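Local atomic coordinates of xyloglucan-specific endo-beta-1,4-glucanase BoGH9A (Bacteroides ovatus, PDB entry 6DHT), a protein that hydrolyses internal beta-1,4-glucosidic linkages in the backbone of xyloglucan, releasing xyloglucan oligosaccharides. Residues 114-119 with 126-131; 28-33 with 423-428. All coordinates share one frame; numbering follows the deposited sequence. Where two conformers were deposited one is given.

Interaction 1 joins two parts of the glycosyl hydrolase family 9 catalytic domain that are close in sequence, whereas interaction 2 brings the N-terminal Ig-like domain against a loop of that same catalytic domain. The segments of interaction 1 both fall in the long span of chain between 28-33 and 423-428. The two contacts do not touch: their centres lie about 33 Å apart and their nearest atoms about 19 Å. Both are structural, away from the predicted catalytic residues and the metal ligands themselves. The link of interaction 1 to a metal is indirect: the side chain of Tyr128 is about 10 Å from a bound calcium ion, and Arg119 is salt-bridged to Glu206, a calcium ligand.

Interaction 1. Residues 114-119 with 126-131; sequences SFYYQR and EQYAGQ
Tyr117 reaches across with its hydroxyl and donates a hydrogen bond to the backbone oxygen of Ala129, OH to O 2.7 Å. The oxygen sits at the edge of the phenol ring, near its plane, but the hydroxyl approaches it from above the carbonyl plane, 43° out of it. CE1 of the same ring rests 3.8 Å from Ala129 CB. A phenylalanine in place of Tyr117 would probably leave the Ala129 carbonyl without this donor and the ring without its polar tether. Beside Tyr117, Tyr116 brings its own hydroxyl OH to 3.5 Å from Tyr128 CB, the two side chains crossing at about a right angle. The methyl of Ala129 meets the edge of the Tyr116 ring, CE2 to CB 4.1 Å, and its small size probably lets both tyrosine rings approach. The contact thus ties the end of helix 105-117, part of the (alpha/alpha)6 barrel of family 9, to helix 126-129 across a short connection. Tyr116 can point this way because its CG is anti to the backbone N (chi1 164°). Its atom CD2 lies over the face of the Tyr117 ring. Further out, its other edge meets Arg119: CD1 stands 3.8 Å above the guanidinium plane, over the centre of the group. Arg119 is itself fixed by salt bridges to Glu217 and to Glu206, the latter a calcium ligand. Lys113, also on helix 105-117, donates through NZ to the carbonyl oxygen of Tyr128, and Gly130, with phi 68°, departs from helical geometry just after Ala129, a positive phi that glycine adopts easily.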
loop_
_atom_site.group_PDB
_atom_site.type_symbol
_atom_site.label_atom_id
_atom_site.label_comp_id
_atom_site.label_asym_id
_atom_site.label_seq_id
_atom_site.Cartn_x
_atom_site.Cartn_y
_atom_site.Cartn_z
ATOM N N SER A 114 0.504 0.281 11.223
ATOM C CA SER A 114 1.652 -0.572 10.926
ATOM C C SER A 114 2.911 0.253 10.680
ATOM O O SER A 114 4.025 -0.183 11.026
ATOM C CB SER A 114 1.366 -1.446 9.703
ATOM O OG SER A 114 1.413 -0.715 8.480
ATOM N N PHE A 115 2.754 1.434 10.081
ATOM C CA PHE A 115 3.879 2.301 9.788
ATOM C C PHE A 115 4.559 2.785 11.075
ATOM O O PHE A 115 5.796 2.891 11.137
ATOM C CB PHE A 115 3.434 3.486 8.932
ATOM C CG PHE A 115 3.088 3.095 7.521
ATOM C CD1 PHE A 115 1.823 2.627 7.196
ATOM C CD2 PHE A 115 4.054 3.178 6.514
ATOM C CE1 PHE A 115 1.535 2.221 5.889
ATOM C CE2 PHE A 115 3.756 2.790 5.222
ATOM C CZ PHE A 115 2.502 2.298 4.920
ATOM N N TYR A 116 3.754 3.066 12.099
ATOM C CA TYR A 116 4.284 3.426 13.406
ATOM C C TYR A 116 5.212 2.323 13.946
ATOM O O TYR A 116 6.317 2.597 14.400
ATOM C CB TYR A 116 3.153 3.769 14.386
ATOM C CG TYR A 116 3.622 3.761 15.827
ATOM C CD1 TYR A 116 4.295 4.847 16.375
ATOM C CD2 TYR A 116 3.396 2.658 16.633
ATOM C CE1 TYR A 116 4.739 4.817 17.687
ATOM C CE2 TYR A 116 3.829 2.630 17.946
ATOM C CZ TYR A 116 4.493 3.719 18.466
ATOM O OH TYR A 116 4.941 3.710 19.774
ATOM N N TYR A 117 4.782 1.062 13.838
ATOM C CA TYR A 117 5.613 -0.039 14.281
ATOM C C TYR A 117 6.924 -0.143 13.476
ATOM O O TYR A 117 7.941 -0.625 13.988
ATOM C CB TYR A 117 4.843 -1.350 14.216
ATOM C CG TYR A 117 3.761 -1.459 15.258
ATOM C CD1 TYR A 117 4.083 -1.680 16.599
ATOM C CD2 TYR A 117 2.419 -1.383 14.912
ATOM C CE1 TYR A 117 3.104 -1.815 17.550
ATOM C CE2 TYR A 117 1.440 -1.493 15.864
ATOM C CZ TYR A 117 1.796 -1.716 17.187
ATOM O OH TYR A 117 0.783 -1.846 18.122
ATOM N N GLN A 118 6.918 0.301 12.224
ATOM C CA GLN A 118 8.118 0.275 11.395
ATOM C C GLN A 118 9.113 1.423 11.666
ATOM O O GLN A 118 10.172 1.517 11.017
ATOM C CB GLN A 118 7.754 0.305 9.912
ATOM C CG GLN A 118 6.971 -0.893 9.381
ATOM C CD GLN A 118 7.789 -2.164 9.315
ATOM O OE1 GLN A 118 7.678 -3.029 10.184
ATOM N NE2 GLN A 118 8.573 -2.310 8.255
ATOM N N ARG A 119 8.775 2.331 12.577
ATOM C CA ARG A 119 9.603 3.520 12.757
ATOM C C ARG A 119 10.940 3.181 13.372
ATOM O O ARG A 119 11.022 2.376 14.294
ATOM C CB ARG A 119 8.934 4.512 13.700
ATOM C CG ARG A 119 7.752 5.276 13.095
ATOM C CD ARG A 119 7.322 6.358 14.041
ATOM N NE ARG A 119 6.039 6.954 13.662
ATOM C CZ ARG A 119 5.442 7.908 14.366
ATOM N NH1 ARG A 119 6.040 8.377 15.456
ATOM N NH2 ARG A 119 4.265 8.398 13.977
ATOM N N GLU A 126 4.762 1.309 25.022
ATOM C CA GLU A 126 3.576 0.487 25.234
ATOM C C GLU A 126 2.265 1.270 25.164
ATOM O O GLU A 126 1.254 0.771 24.707
ATOM C CB GLU A 126 3.677 -0.254 26.574
ATOM C CG GLU A 126 2.471 -1.125 26.896
ATOM C CD GLU A 126 2.782 -2.214 27.910
ATOM O OE1 GLU A 126 3.826 -2.121 28.596
ATOM O OE2 GLU A 126 1.984 -3.168 28.015
ATOM N N GLN A 127 2.300 2.509 25.620
ATOM C CA GLN A 127 1.152 3.389 25.542
ATOM C C GLN A 127 0.512 3.380 24.146
ATOM O O GLN A 127 -0.692 3.349 24.014
ATOM C CB GLN A 127 1.590 4.819 25.890
ATOM C CG GLN A 127 0.451 5.764 26.089
ATOM C CD GLN A 127 0.904 7.209 26.146
ATOM O OE1 GLN A 127 2.012 7.513 26.603
ATOM N NE2 GLN A 127 0.052 8.111 25.665
ATOM N N TYR A 128 1.349 3.425 23.115
ATOM C CA TYR A 128 0.878 3.464 21.733
ATOM C C TYR A 128 0.946 2.078 21.085
ATOM O O TYR A 128 0.123 1.760 20.212
ATOM C CB TYR A 128 1.740 4.416 20.932
ATOM C CG TYR A 128 1.939 5.739 21.638
ATOM C CD1 TYR A 128 0.888 6.634 21.756
ATOM C CD2 TYR A 128 3.168 6.075 22.207
ATOM C CE1 TYR A 128 1.053 7.833 22.410
ATOM C CE2 TYR A 128 3.339 7.292 22.858
ATOM C CZ TYR A 128 2.276 8.148 22.952
ATOM O OH TYR A 128 2.416 9.359 23.593
ATOM N N ALA A 129 1.891 1.252 21.549
ATOM C CA ALA A 129 2.270 0.019 20.854
ATOM C C ALA A 129 1.557 -1.211 21.358
ATOM O O ALA A 129 1.518 -2.225 20.668
ATOM C CB ALA A 129 3.772 -0.190 20.956
ATOM N N GLY A 130 1.004 -1.151 22.562
ATOM C CA GLY A 130 0.449 -2.359 23.161
ATOM C C GLY A 130 1.561 -3.344 23.498
ATOM O O GLY A 130 2.667 -2.945 23.878
ATOM N N GLN A 131 1.296 -4.636 23.342
ATOM C CA GLN A 131 2.292 -5.624 23.749
ATOM C C GLN A 131 3.545 -5.618 22.869
ATOM O O GLN A 131 4.577 -6.152 23.267
ATOM C CB GLN A 131 1.696 -7.032 23.794
ATOM C CG GLN A 131 1.259 -7.581 22.466
ATOM C CD GLN A 131 0.699 -8.994 22.591
ATOM O OE1 GLN A 131 1.166 -9.788 23.399
ATOM N NE2 GLN A 131 -0.319 -9.299 21.807
#

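Interaction 2. Residues 28-33 with 423-428; sequences NQEKIA and PFHAPY
Glu30 sets its carboxylate against the imidazole of His425, where the N-terminal Ig-like domain meets the catalytic (alpha/alpha)6 barrel of family 9. The Ig-like side contributes the non-regular segment leading into strand 32-35, and the barrel side a loop between helices 395-416 and 439-458. With CG anti to the backbone N (chi1 -178°) and the chain extended beyond it, Glu30 has the length to bring OE1 to the edge of the ring, 3.4 Å from His425 CD2. Carboxylate and ring planes stand 66° apart. The strongest polar partner of OE1 is Arg469 on helix 461-474, with which it forms a salt bridge, so the acid also ties this segment to the barrel. A bridging water completes the polar link: it donates to Glu30 OE2 at 3.1 Å and lies 3.0 Å from His425 NE2, near the plane of the ring.

Lys31 serves its own domain instead: its chain runs extended as far as CE, and a turn at the last torsion lets NZ donate to Gln29 O at 2.8 Å, in the carbonyl plane, and also to Pro27 O. At Ile32 the contact becomes apolar. Its CD1 lies over one face of the His425 ring, displaced toward the rim, in a CH-pi arrangement whose modelled separation is too short to be trusted in detail. Histidine suits this position because it offers a flat face to the isoleucine and a polar rim to the water. Arg477 joins the two backbones, donating to Ile32 O through NH1 and to Phe424 O through NE. Beside the ring, the other branch of the isoleucine completes the packing, Ile32 CG2 lying 4.2 Å from His425 CB.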
loop_
_atom_site.group_PDB
_atom_site.type_symbol
_atom_site.label_atom_id
_atom_site.label_comp_id
_atom_site.label_asym_id
_atom_site.label_seq_id
_atom_site.Cartn_x
_atom_site.Cartn_y
_atom_site.Cartn_z
ATOM N N ASN A 28 -25.450 -1.916 3.365
ATOM C CA ASN A 28 -25.884 -1.851 1.976
ATOM C C ASN A 28 -24.943 -2.491 0.987
ATOM O O ASN A 28 -25.138 -2.371 -0.215
ATOM C CB ASN A 28 -26.142 -0.408 1.570
ATOM C CG ASN A 28 -27.354 0.164 2.256
ATOM O OD1 ASN A 28 -28.348 -0.544 2.487
ATOM N ND2 ASN A 28 -27.276 1.441 2.611
ATOM N N GLN A 29 -23.937 -3.204 1.491
ATOM C CA GLN A 29 -22.968 -3.877 0.633
ATOM C C GLN A 29 -23.556 -5.111 -0.016
ATOM O O GLN A 29 -24.480 -5.720 0.522
ATOM C CB GLN A 29 -21.747 -4.284 1.471
ATOM C CG GLN A 29 -20.502 -4.590 0.671
ATOM C CD GLN A 29 -19.374 -5.121 1.547
ATOM O OE1 GLN A 29 -19.300 -4.791 2.737
ATOM N NE2 GLN A 29 -18.515 -5.958 0.978
ATOM N N GLU A 30 -23.013 -5.477 -1.163
ATOM C CA GLU A 30 -23.192 -6.814 -1.685
ATOM C C GLU A 30 -22.613 -7.764 -0.641
ATOM O O GLU A 30 -21.560 -7.498 -0.036
ATOM C CB GLU A 30 -22.479 -6.943 -3.023
ATOM C CG GLU A 30 -22.600 -8.279 -3.732
ATOM C CD GLU A 30 -21.857 -8.259 -5.060
ATOM O OE1 GLU A 30 -20.649 -8.560 -5.089
ATOM O OE2 GLU A 30 -22.466 -7.889 -6.083
ATOM N N LYS A 31 -23.313 -8.868 -0.404
ATOM C CA LYS A 31 -22.893 -9.824 0.620
ATOM C C LYS A 31 -22.832 -11.223 0.055
ATOM O O LYS A 31 -23.861 -11.883 -0.122
ATOM C CB LYS A 31 -23.823 -9.764 1.842
ATOM C CG LYS A 31 -23.978 -8.356 2.361
ATOM C CD LYS A 31 -24.863 -8.227 3.609
ATOM C CE LYS A 31 -25.133 -6.785 3.944
ATOM N NZ LYS A 31 -25.966 -6.164 2.872
ATOM N N ILE A 32 -21.624 -11.666 -0.237
ATOM C CA ILE A 32 -21.389 -12.924 -0.910
ATOM C C ILE A 32 -20.333 -13.749 -0.199
ATOM O O ILE A 32 -19.274 -13.247 0.200
ATOM C CB ILE A 32 -21.043 -12.706 -2.397
ATOM C CG1 ILE A 32 -22.321 -12.255 -3.129
ATOM C CG2 ILE A 32 -20.434 -13.994 -3.028
ATOM C CD1 ILE A 32 -22.182 -12.026 -4.575
ATOM N N ALA A 33 -20.647 -15.035 -0.009
ATOM C CA ALA A 33 -19.695 -16.007 0.477
ATOM C C ALA A 33 -19.549 -17.062 -0.605
ATOM O O ALA A 33 -20.425 -17.179 -1.452
ATOM C CB ALA A 33 -20.197 -16.639 1.778
ATOM N N PRO A 423 -15.313 -17.691 -9.973
ATOM C CA PRO A 423 -15.511 -18.543 -8.799
ATOM C C PRO A 423 -15.570 -17.793 -7.477
ATOM O O PRO A 423 -16.437 -18.082 -6.653
ATOM C CB PRO A 423 -14.313 -19.489 -8.844
ATOM C CG PRO A 423 -13.984 -19.599 -10.279
ATOM C CD PRO A 423 -14.265 -18.219 -10.854
ATOM N N PHE A 424 -14.720 -16.775 -7.306
ATOM C CA PHE A 424 -14.698 -16.045 -6.038
ATOM C C PHE A 424 -15.376 -14.679 -6.121
ATOM O O PHE A 424 -15.304 -13.895 -5.181
ATOM C CB PHE A 424 -13.273 -15.970 -5.492
ATOM C CG PHE A 424 -12.793 -17.281 -4.936
ATOM C CD1 PHE A 424 -13.291 -17.748 -3.742
ATOM C CD2 PHE A 424 -11.841 -18.020 -5.598
ATOM C CE1 PHE A 424 -12.896 -18.968 -3.236
ATOM C CE2 PHE A 424 -11.433 -19.246 -5.084
ATOM C CZ PHE A 424 -11.959 -19.691 -3.897
ATOM N N HIS A 425 -16.086 -14.444 -7.221
ATOM C CA HIS A 425 -16.938 -13.274 -7.390
ATOM C C HIS A 425 -16.157 -11.946 -7.217
ATOM O O HIS A 425 -16.568 -11.071 -6.462
ATOM C CB HIS A 425 -18.141 -13.323 -6.439
ATOM C CG HIS A 425 -19.362 -12.650 -6.978
ATOM N ND1 HIS A 425 -20.170 -13.232 -7.933
ATOM C CD2 HIS A 425 -19.908 -11.439 -6.715
ATOM C CE1 HIS A 425 -21.163 -12.412 -8.230
ATOM N NE2 HIS A 425 -21.031 -11.318 -7.501
ATOM N N ALA A 426 -15.024 -11.837 -7.887
ATOM C CA ALA A 426 -14.208 -10.604 -7.841
ATOM C C ALA A 426 -13.413 -10.458 -9.110
ATOM O O ALA A 426 -13.065 -11.426 -9.755
ATOM C CB ALA A 426 -13.244 -10.597 -6.649
ATOM N N PRO A 427 -13.062 -9.207 -9.466
ATOM C CA PRO A 427 -12.226 -9.057 -10.655
ATOM C C PRO A 427 -10.869 -9.734 -10.529
ATOM O O PRO A 427 -10.327 -10.258 -11.501
ATOM C CB PRO A 427 -12.045 -7.540 -10.767
ATOM C CG PRO A 427 -13.076 -6.930 -9.964
ATOM C CD PRO A 427 -13.572 -7.920 -8.960
ATOM N N TYR A 428 -10.315 -9.695 -9.323
ATOM C CA TYR A 428 -9.031 -10.304 -9.038
ATOM C C TYR A 428 -9.178 -11.777 -8.631
ATOM O O TYR A 428 -10.053 -12.119 -7.845
ATOM C CB TYR A 428 -8.340 -9.538 -7.900
ATOM C CG TYR A 428 -7.048 -10.205 -7.490
ATOM C CD1 TYR A 428 -5.862 -9.972 -8.178
ATOM C CD2 TYR A 428 -7.004 -11.130 -6.455
ATOM C CE1 TYR A 428 -4.686 -10.595 -7.828
ATOM C CE2 TYR A 428 -5.830 -11.760 -6.103
ATOM C CZ TYR A 428 -4.672 -11.510 -6.801
ATOM O OH TYR A 428 -3.480 -12.123 -6.456
HETATM O O HOH W 1 -23.688 -10.020 -7.913
#